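Local coordinates for polyprenyl synthetase (PDB 6KD7), which probably acts as a magnesium-dependent prenyltransferase that builds geranylgeranyl pyrophosphate from isoprenoid diphosphates, at residues 8-20 with 60-72. Numbering follows the deposited sequence.
With PPV (pyrophosphate), chain B.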
ATOM      1  N   ARG A   8      -4.378 -47.178   5.512  1.00 35.74           N
ATOM      2  CA  ARG A   8      -3.715 -45.957   5.006  1.00 40.23           C
ATOM      3  C   ARG A   8      -2.872 -46.311   3.780  1.00 44.33           C
ATOM      4  O   ARG A   8      -2.898 -45.554   2.819  1.00 43.59           O
ATOM      5  CB  ARG A   8      -2.880 -45.311   6.113  1.00 44.05           C
ATOM      6  CG  ARG A   8      -2.449 -43.885   5.810  1.00 53.44           C
ATOM      7  CD  ARG A   8      -1.700 -43.198   6.934  1.00 50.29           C
ATOM      8  NE  ARG A   8      -2.545 -42.903   8.077  1.00 59.66           N
ATOM      9  CZ  ARG A   8      -2.582 -43.614   9.196  1.00 64.07           C
ATOM     10  NH1 ARG A   8      -3.386 -43.257  10.178  1.00 56.45           N
ATOM     11  NH2 ARG A   8      -1.809 -44.672   9.336  1.00 70.66           N
ATOM     12  N   THR A   9      -2.225 -47.472   3.795  1.00 42.15           N
ATOM     13  CA  THR A   9      -1.292 -47.839   2.710  1.00 42.15           C
ATOM     14  C   THR A   9      -2.113 -48.071   1.439  1.00 37.69           C
ATOM     15  O   THR A   9      -1.717 -47.558   0.369  1.00 39.20           O
ATOM     16  CB  THR A   9      -0.391 -49.013   3.149  1.00 47.16           C
ATOM     17  OG1 THR A   9       0.431 -48.580   4.237  1.00 46.61           O
ATOM     18  CG2 THR A   9       0.504 -49.517   2.041  1.00 41.52           C
ATOM     19  N   THR A  10      -3.186 -48.855   1.538  1.00 37.05           N
ATOM     20  CA  THR A  10      -4.124 -49.128   0.418  1.00 37.74           C
ATOM     21  C   THR A  10      -4.712 -47.782  -0.053  1.00 36.65           C
ATOM     22  O   THR A  10      -4.759 -47.537  -1.263  1.00 36.01           O
ATOM     23  CB  THR A  10      -5.296 -50.011   0.857  1.00 45.24           C
ATOM     24  OG1 THR A  10      -4.821 -51.054   1.707  1.00 51.08           O
ATOM     25  CG2 THR A  10      -6.093 -50.554  -0.313  1.00 41.26           C
ATOM     26  N   PHE A  11      -5.142 -46.945   0.893  1.00 34.70           N
ATOM     27  CA  PHE A  11      -5.786 -45.643   0.585  1.00 37.74           C
ATOM     28  C   PHE A  11      -4.853 -44.788  -0.269  1.00 35.66           C
ATOM     29  O   PHE A  11      -5.338 -44.336  -1.329  1.00 37.23           O
ATOM     30  CB  PHE A  11      -6.203 -44.894   1.832  1.00 37.94           C
ATOM     31  CG  PHE A  11      -6.772 -43.545   1.503  1.00 41.16           C
ATOM     32  CD1 PHE A  11      -8.065 -43.426   1.023  1.00 36.82           C
ATOM     33  CD2 PHE A  11      -6.009 -42.403   1.665  1.00 36.67           C
ATOM     34  CE1 PHE A  11      -8.576 -42.181   0.698  1.00 39.49           C
ATOM     35  CE2 PHE A  11      -6.528 -41.162   1.338  1.00 40.51           C
ATOM     36  CZ  PHE A  11      -7.806 -41.051   0.851  1.00 40.61           C
ATOM     37  N   LEU A  12      -3.563 -44.689   0.072  1.00 35.89           N
ATOM     38  CA  LEU A  12      -2.615 -43.785  -0.638  1.00 35.22           C
ATOM     39  C   LEU A  12      -2.299 -44.353  -2.006  1.00 36.63           C
ATOM     40  O   LEU A  12      -2.153 -43.560  -2.953  1.00 41.28           O
ATOM     41  CB  LEU A  12      -1.368 -43.537   0.210  1.00 41.27           C
ATOM     42  CG  LEU A  12      -1.639 -42.753   1.503  1.00 51.96           C
ATOM     43  CD1 LEU A  12      -0.358 -42.569   2.319  1.00 56.55           C
ATOM     44  CD2 LEU A  12      -2.295 -41.387   1.233  1.00 50.53           C
ATOM     45  N   GLU A  13      -2.336 -45.668  -2.152  1.00 40.29           N
ATOM     46  CA  GLU A  13      -2.183 -46.306  -3.484  1.00 50.88           C
ATOM     47  C   GLU A  13      -3.391 -45.947  -4.359  1.00 45.29           C
ATOM     48  O   GLU A  13      -3.190 -45.570  -5.523  1.00 41.52           O
ATOM     49  CB  GLU A  13      -2.056 -47.824  -3.348  1.00 60.20           C
ATOM     50  CG  GLU A  13      -0.639 -48.280  -3.020  1.00 64.28           C
ATOM     51  CD  GLU A  13      -0.565 -49.620  -2.300  1.00 68.38           C
ATOM     52  OE1 GLU A  13      -1.570 -50.357  -2.319  1.00 67.20           O
ATOM     53  OE2 GLU A  13       0.485 -49.910  -1.691  1.00 75.27           O
ATOM     54  N   GLU A  14      -4.596 -46.119  -3.827  1.00 40.49           N
ATOM     55  CA  GLU A  14      -5.859 -45.928  -4.581  1.00 44.14           C
ATOM     56  C   GLU A  14      -6.050 -44.424  -4.902  1.00 43.79           C
ATOM     57  O   GLU A  14      -6.420 -44.117  -6.057  1.00 43.79           O
ATOM     58  CB  GLU A  14      -6.967 -46.605  -3.780  1.00 45.70           C
ATOM     59  CG  GLU A  14      -6.855 -48.124  -3.808  1.00 50.86           C
ATOM     60  CD  GLU A  14      -6.788 -48.682  -5.222  1.00 52.93           C
ATOM     61  OE1 GLU A  14      -5.800 -49.322  -5.522  1.00 55.16           O
ATOM     62  OE2 GLU A  14      -7.695 -48.405  -6.039  1.00 54.17           O
ATOM     63  N   LEU A  15      -5.698 -43.522  -3.974  1.00 39.98           N
ATOM     64  CA  LEU A  15      -5.656 -42.053  -4.209  1.00 40.70           C
ATOM     65  C   LEU A  15      -4.817 -41.745  -5.448  1.00 43.12           C
ATOM     66  O   LEU A  15      -5.313 -41.055  -6.362  1.00 41.06           O
ATOM     67  CB  LEU A  15      -5.070 -41.373  -2.978  1.00 41.93           C
ATOM     68  CG  LEU A  15      -5.062 -39.847  -2.991  1.00 43.07           C
ATOM     69  CD1 LEU A  15      -6.469 -39.288  -3.162  1.00 45.34           C
ATOM     70  CD2 LEU A  15      -4.457 -39.315  -1.696  1.00 43.38           C
ATOM     71  N   LYS A  16      -3.589 -42.239  -5.492  1.00 43.16           N
ATOM     72  CA  LYS A  16      -2.710 -41.930  -6.641  1.00 49.25           C
ATOM     73  C   LYS A  16      -3.361 -42.466  -7.915  1.00 48.54           C
ATOM     74  O   LYS A  16      -3.321 -41.775  -8.929  1.00 56.17           O
ATOM     75  CB  LYS A  16      -1.335 -42.560  -6.412  1.00 59.21           C
ATOM     76  CG  LYS A  16      -0.475 -42.691  -7.658  1.00 75.29           C
ATOM     77  CD  LYS A  16       1.012 -42.627  -7.392  1.00 92.19           C
ATOM     78  CE  LYS A  16       1.542 -41.218  -7.210  1.00101.40           C
ATOM     79  NZ  LYS A  16       1.324 -40.374  -8.409  1.00102.73           N
ATOM     80  N   SER A  17      -3.929 -43.660  -7.841  1.00 39.07           N
ATOM     81  CA  SER A  17      -4.598 -44.306  -8.996  1.00 44.24           C
ATOM     82  C   SER A  17      -5.894 -43.606  -9.442  1.00 44.61           C
ATOM     83  O   SER A  17      -6.147 -43.600 -10.641  1.00 51.21           O
ATOM     84  CB  SER A  17      -4.783 -45.779  -8.742  1.00 47.32           C
ATOM     85  OG  SER A  17      -5.895 -46.290  -9.442  1.00 51.32           O
ATOM     86  N   LYS A  18      -6.711 -43.091  -8.520  1.00 44.61           N
ATOM     87  CA  LYS A  18      -8.038 -42.531  -8.909  1.00 44.91           C
ATOM     88  C   LYS A  18      -8.074 -41.009  -9.083  1.00 45.74           C
ATOM     89  O   LYS A  18      -9.129 -40.512  -9.479  1.00 49.93           O
ATOM     90  CB  LYS A  18      -9.122 -42.997  -7.938  1.00 48.94           C
ATOM     91  CG  LYS A  18      -9.814 -44.285  -8.348  1.00 59.01           C
ATOM     92  CD  LYS A  18     -10.163 -45.157  -7.173  1.00 74.34           C
ATOM     93  CE  LYS A  18     -10.423 -46.601  -7.545  1.00 75.02           C
ATOM     94  NZ  LYS A  18     -10.666 -47.422  -6.338  1.00 71.25           N
ATOM     95  N   VAL A  19      -7.013 -40.287  -8.731  1.00 38.30           N
ATOM     96  CA  VAL A  19      -7.008 -38.815  -8.978  1.00 34.94           C
ATOM     97  C   VAL A  19      -5.903 -38.587 -10.000  1.00 31.35           C
ATOM     98  O   VAL A  19      -4.771 -38.405  -9.590  1.00 32.32           O
ATOM     99  CB  VAL A  19      -6.762 -38.004  -7.696  1.00 34.99           C
ATOM    100  CG1 VAL A  19      -6.671 -36.517  -7.982  1.00 38.27           C
ATOM    101  CG2 VAL A  19      -7.816 -38.287  -6.649  1.00 36.92           C
ATOM    102  N   THR A  20      -6.266 -38.596 -11.278  1.00 29.91           N
ATOM    103  CA  THR A  20      -5.264 -38.573 -12.368  1.00 36.03           C
ATOM    104  C   THR A  20      -5.360 -37.349 -13.282  1.00 34.55           C
ATOM    105  O   THR A  20      -4.535 -37.268 -14.183  1.00 39.44           O
ATOM    106  CB  THR A  20      -5.398 -39.870 -13.168  1.00 42.27           C
ATOM    107  OG1 THR A  20      -6.744 -39.938 -13.632  1.00 37.52           O
ATOM    108  CG2 THR A  20      -5.106 -41.089 -12.325  1.00 41.63           C
ATOM    109  N   ASP A  60     -14.526 -51.623  -1.835  1.00 37.96           N
ATOM    110  CA  ASP A  60     -15.875 -51.187  -2.264  1.00 41.15           C
ATOM    111  C   ASP A  60     -16.040 -49.708  -1.885  1.00 39.94           C
ATOM    112  O   ASP A  60     -16.546 -48.959  -2.720  1.00 36.71           O
ATOM    113  CB  ASP A  60     -17.048 -51.953  -1.634  1.00 48.06           C
ATOM    114  CG  ASP A  60     -17.227 -53.416  -2.041  1.00 57.88           C
ATOM    115  OD1 ASP A  60     -16.911 -53.745  -3.235  1.00 48.70           O
ATOM    116  OD2 ASP A  60     -17.667 -54.224  -1.131  1.00 49.07           O
ATOM    117  N   ALA A  61     -15.609 -49.335  -0.679  1.00 32.84           N
ATOM    118  CA  ALA A  61     -15.785 -48.003  -0.074  1.00 34.49           C
ATOM    119  C   ALA A  61     -14.757 -46.983  -0.592  1.00 30.13           C
ATOM    120  O   ALA A  61     -14.861 -45.820  -0.235  1.00 31.67           O
ATOM    121  CB  ALA A  61     -15.731 -48.122   1.414  1.00 35.13           C
ATOM    122  N   MET A  62     -13.808 -47.396  -1.403  1.00 27.88           N
ATOM    123  CA  MET A  62     -12.575 -46.624  -1.633  1.00 28.82           C
ATOM    124  C   MET A  62     -12.938 -45.306  -2.340  1.00 34.01           C
ATOM    125  O   MET A  62     -12.461 -44.277  -1.879  1.00 29.34           O
ATOM    126  CB  MET A  62     -11.577 -47.381  -2.498  1.00 26.47           C
ATOM    127  CG  MET A  62     -10.174 -46.756  -2.538  1.00 30.72           C
ATOM    128  SD  MET A  62      -9.415 -46.544  -0.907  1.00 37.32           S
ATOM    129  CE  MET A  62      -9.274 -48.253  -0.359  1.00 36.89           C
ATOM    130  N   ASN A  63     -13.711 -45.342  -3.431  1.00 31.25           N
ATOM    131  CA  ASN A  63     -14.044 -44.109  -4.201  1.00 31.49           C
ATOM    132  C   ASN A  63     -14.716 -43.098  -3.248  1.00 28.11           C
ATOM    133  O   ASN A  63     -14.306 -41.931  -3.257  1.00 27.76           O
ATOM    134  CB  ASN A  63     -14.853 -44.432  -5.452  1.00 30.68           C
ATOM    135  CG  ASN A  63     -13.988 -44.987  -6.563  1.00 31.84           C
ATOM    136  OD1 ASN A  63     -12.784 -45.111  -6.432  1.00 32.17           O
ATOM    137  ND2 ASN A  63     -14.595 -45.283  -7.690  1.00 37.11           N
ATOM    138  N   ALA A  64     -15.625 -43.534  -2.387  1.00 25.27           N
ATOM    139  CA  ALA A  64     -16.306 -42.661  -1.423  1.00 24.87           C
ATOM    140  C   ALA A  64     -15.317 -42.106  -0.385  1.00 29.69           C
ATOM    141  O   ALA A  64     -15.494 -40.941   0.060  1.00 30.18           O
ATOM    142  CB  ALA A  64     -17.402 -43.386  -0.723  1.00 24.40           C
ATOM    143  N   ALA A  65     -14.400 -42.937   0.095  1.00 26.82           N
ATOM    144  CA  ALA A  65     -13.322 -42.539   1.029  1.00 27.91           C
ATOM    145  C   ALA A  65     -12.482 -41.426   0.373  1.00 26.42           C
ATOM    146  O   ALA A  65     -12.225 -40.415   1.007  1.00 24.87           O
ATOM    147  CB  ALA A  65     -12.443 -43.734   1.350  1.00 28.41           C
ATOM    148  N   ILE A  66     -12.102 -41.615  -0.869  1.00 23.28           N
ATOM    149  CA  ILE A  66     -11.324 -40.611  -1.615  1.00 26.05           C
ATOM    150  C   ILE A  66     -12.169 -39.339  -1.789  1.00 30.71           C
ATOM    151  O   ILE A  66     -11.590 -38.249  -1.605  1.00 26.48           O
ATOM    152  CB  ILE A  66     -10.855 -41.198  -2.932  1.00 26.19           C
ATOM    153  CG1 ILE A  66      -9.879 -42.341  -2.650  1.00 29.22           C
ATOM    154  CG2 ILE A  66     -10.238 -40.108  -3.815  1.00 27.68           C
ATOM    155  CD1 ILE A  66      -9.430 -43.080  -3.904  1.00 31.43           C
ATOM    156  N   ALA A  67     -13.487 -39.437  -2.023  1.00 27.27           N
ATOM    157  CA  ALA A  67     -14.357 -38.240  -2.121  1.00 27.68           C
ATOM    158  C   ALA A  67     -14.231 -37.433  -0.823  1.00 25.56           C
ATOM    159  O   ALA A  67     -14.178 -36.189  -0.849  1.00 22.57           O
ATOM    160  CB  ALA A  67     -15.813 -38.596  -2.344  1.00 25.82           C
ATOM    161  N   VAL A  68     -14.327 -38.127   0.290  1.00 23.30           N
ATOM    162  CA  VAL A  68     -14.267 -37.490   1.615  1.00 26.27           C
ATOM    163  C   VAL A  68     -12.958 -36.682   1.731  1.00 26.72           C
ATOM    164  O   VAL A  68     -13.014 -35.546   2.179  1.00 26.75           O
ATOM    165  CB  VAL A  68     -14.426 -38.541   2.709  1.00 26.99           C
ATOM    166  CG1 VAL A  68     -13.898 -38.073   4.044  1.00 29.42           C
ATOM    167  CG2 VAL A  68     -15.874 -38.919   2.834  1.00 31.04           C
ATOM    168  N   GLU A  69     -11.831 -37.268   1.371  1.00 27.43           N
ATOM    169  CA  GLU A  69     -10.510 -36.635   1.505  1.00 28.60           C
ATOM    170  C   GLU A  69     -10.437 -35.472   0.509  1.00 27.25           C
ATOM    171  O   GLU A  69      -9.841 -34.443   0.860  1.00 24.88           O
ATOM    172  CB  GLU A  69      -9.392 -37.652   1.262  1.00 26.16           C
ATOM    173  CG  GLU A  69      -7.963 -37.083   1.321  1.00 30.19           C
ATOM    174  CD  GLU A  69      -7.505 -36.730   2.732  1.00 29.63           C
ATOM    175  OE1 GLU A  69      -8.301 -36.824   3.694  1.00 30.13           O
ATOM    176  OE2 GLU A  69      -6.345 -36.362   2.852  1.00 39.82           O
ATOM    177  N   VAL A  70     -10.931 -35.656  -0.711  1.00 23.37           N
ATOM    178  CA  VAL A  70     -10.868 -34.566  -1.711  1.00 23.16           C
ATOM    179  C   VAL A  70     -11.716 -33.409  -1.185  1.00 26.61           C
ATOM    180  O   VAL A  70     -11.227 -32.273  -1.187  1.00 24.38           O
ATOM    181  CB  VAL A  70     -11.288 -35.042  -3.087  1.00 24.32           C
ATOM    182  CG1 VAL A  70     -11.441 -33.890  -4.053  1.00 25.75           C
ATOM    183  CG2 VAL A  70     -10.257 -36.033  -3.612  1.00 26.52           C
ATOM    184  N   PHE A  71     -12.871 -33.719  -0.613  1.00 25.45           N
ATOM    185  CA  PHE A  71     -13.785 -32.706  -0.065  1.00 24.47           C
ATOM    186  C   PHE A  71     -13.066 -31.958   1.041  1.00 25.19           C
ATOM    187  O   PHE A  71     -13.039 -30.717   1.002  1.00 24.32           O
ATOM    188  CB  PHE A  71     -15.098 -33.287   0.469  1.00 21.94           C
ATOM    189  CG  PHE A  71     -15.914 -32.253   1.175  1.00 20.33           C
ATOM    190  CD1 PHE A  71     -16.594 -31.284   0.458  1.00 22.53           C
ATOM    191  CD2 PHE A  71     -15.934 -32.186   2.538  1.00 19.67           C
ATOM    192  CE1 PHE A  71     -17.289 -30.274   1.110  1.00 19.84           C
ATOM    193  CE2 PHE A  71     -16.627 -31.179   3.194  1.00 19.95           C
ATOM    194  CZ  PHE A  71     -17.300 -30.225   2.478  1.00 21.33           C
ATOM    195  N   HIS A  72     -12.570 -32.681   2.035  1.00 21.73           N
ATOM    196  CA  HIS A  72     -11.903 -32.062   3.207  1.00 24.63           C
ATOM    197  C   HIS A  72     -10.781 -31.104   2.736  1.00 24.10           C
ATOM    198  O   HIS A  72     -10.739 -29.982   3.243  1.00 22.78           O
ATOM    199  CB  HIS A  72     -11.334 -33.120   4.125  1.00 24.57           C
ATOM    200  CG  HIS A  72     -10.661 -32.559   5.321  1.00 26.97           C
ATOM    201  ND1 HIS A  72     -11.340 -31.747   6.232  1.00 26.93           N
ATOM    202  CD2 HIS A  72      -9.397 -32.719   5.772  1.00 27.38           C
ATOM    203  CE1 HIS A  72     -10.515 -31.422   7.189  1.00 27.14           C
ATOM    204  NE2 HIS A  72      -9.323 -32.025   6.938  1.00 27.91           N
TER
HETATM  205  O11 PPV B 401      -6.652 -31.500  11.660  1.00 86.48           O
HETATM  206  P1  PPV B 401      -7.106 -32.726  10.947  1.00 85.21           P
HETATM  207  O21 PPV B 401      -8.567 -32.921  11.074  1.00 74.39           O
HETATM  208  O31 PPV B 401      -6.341 -33.932  11.377  1.00 77.65           O
HETATM  209  OPP PPV B 401      -6.836 -32.509   9.339  1.00 89.00           O
HETATM  210  P2  PPV B 401      -5.599 -32.603   8.280  1.00 86.84           P
HETATM  211  O12 PPV B 401      -4.779 -31.381   8.472  1.00113.34           O
HETATM  212  O22 PPV B 401      -4.837 -33.843   8.643  1.00 84.96           O
HETATM  213  O32 PPV B 401      -6.160 -32.685   6.903  1.00 74.13           O
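Phe11 leads its CE1 to Ile66 CG1 at 3.6 Å, while its CZ meets Glu69 CB close to the ring plane at 3.8 Å. Extended from its helix with CG opposite the backbone N (chi1 176°), the ring fills a knobs-into-holes position among Met62, Ala65, Ile66 and Glu69. Met62 returns the fit: bent at both later torsions, it presses CG against Glu14 CB at 3.4 Å and brings SD obliquely beside the Phe11 ring, a Met-aromatic contact. Ile66 is a third knob, its CG2 3.9 Å from Leu15 CD1. In this all-helical fold of the FPP/GGPP synthase family, the N-terminal helix 4-18 thus lies across helix 58-82, the axes of residues 8-18 and 60-72 crossing at -78°, and helix 42-54 adds Pro44 against both Phe11 and Glu69. At the outer edge, within helix 8-18, Lys18 NZ forms a salt bridge one turn back to Glu14 OE2 at 3.1 Å, approaching the anti lone pair of that oxygen. A methionine in place of Lys18 would probably leave the Glu14 carboxylate without this countercharge and freer to turn. The carboxylate of Glu69 pairs with Arg41. Farther along the same helix, His72 NE2 makes weak hydrogen bonds to pyrophosphate OPP and O32, the latter at 3.2 Å, and Arg43 also binds this ligand.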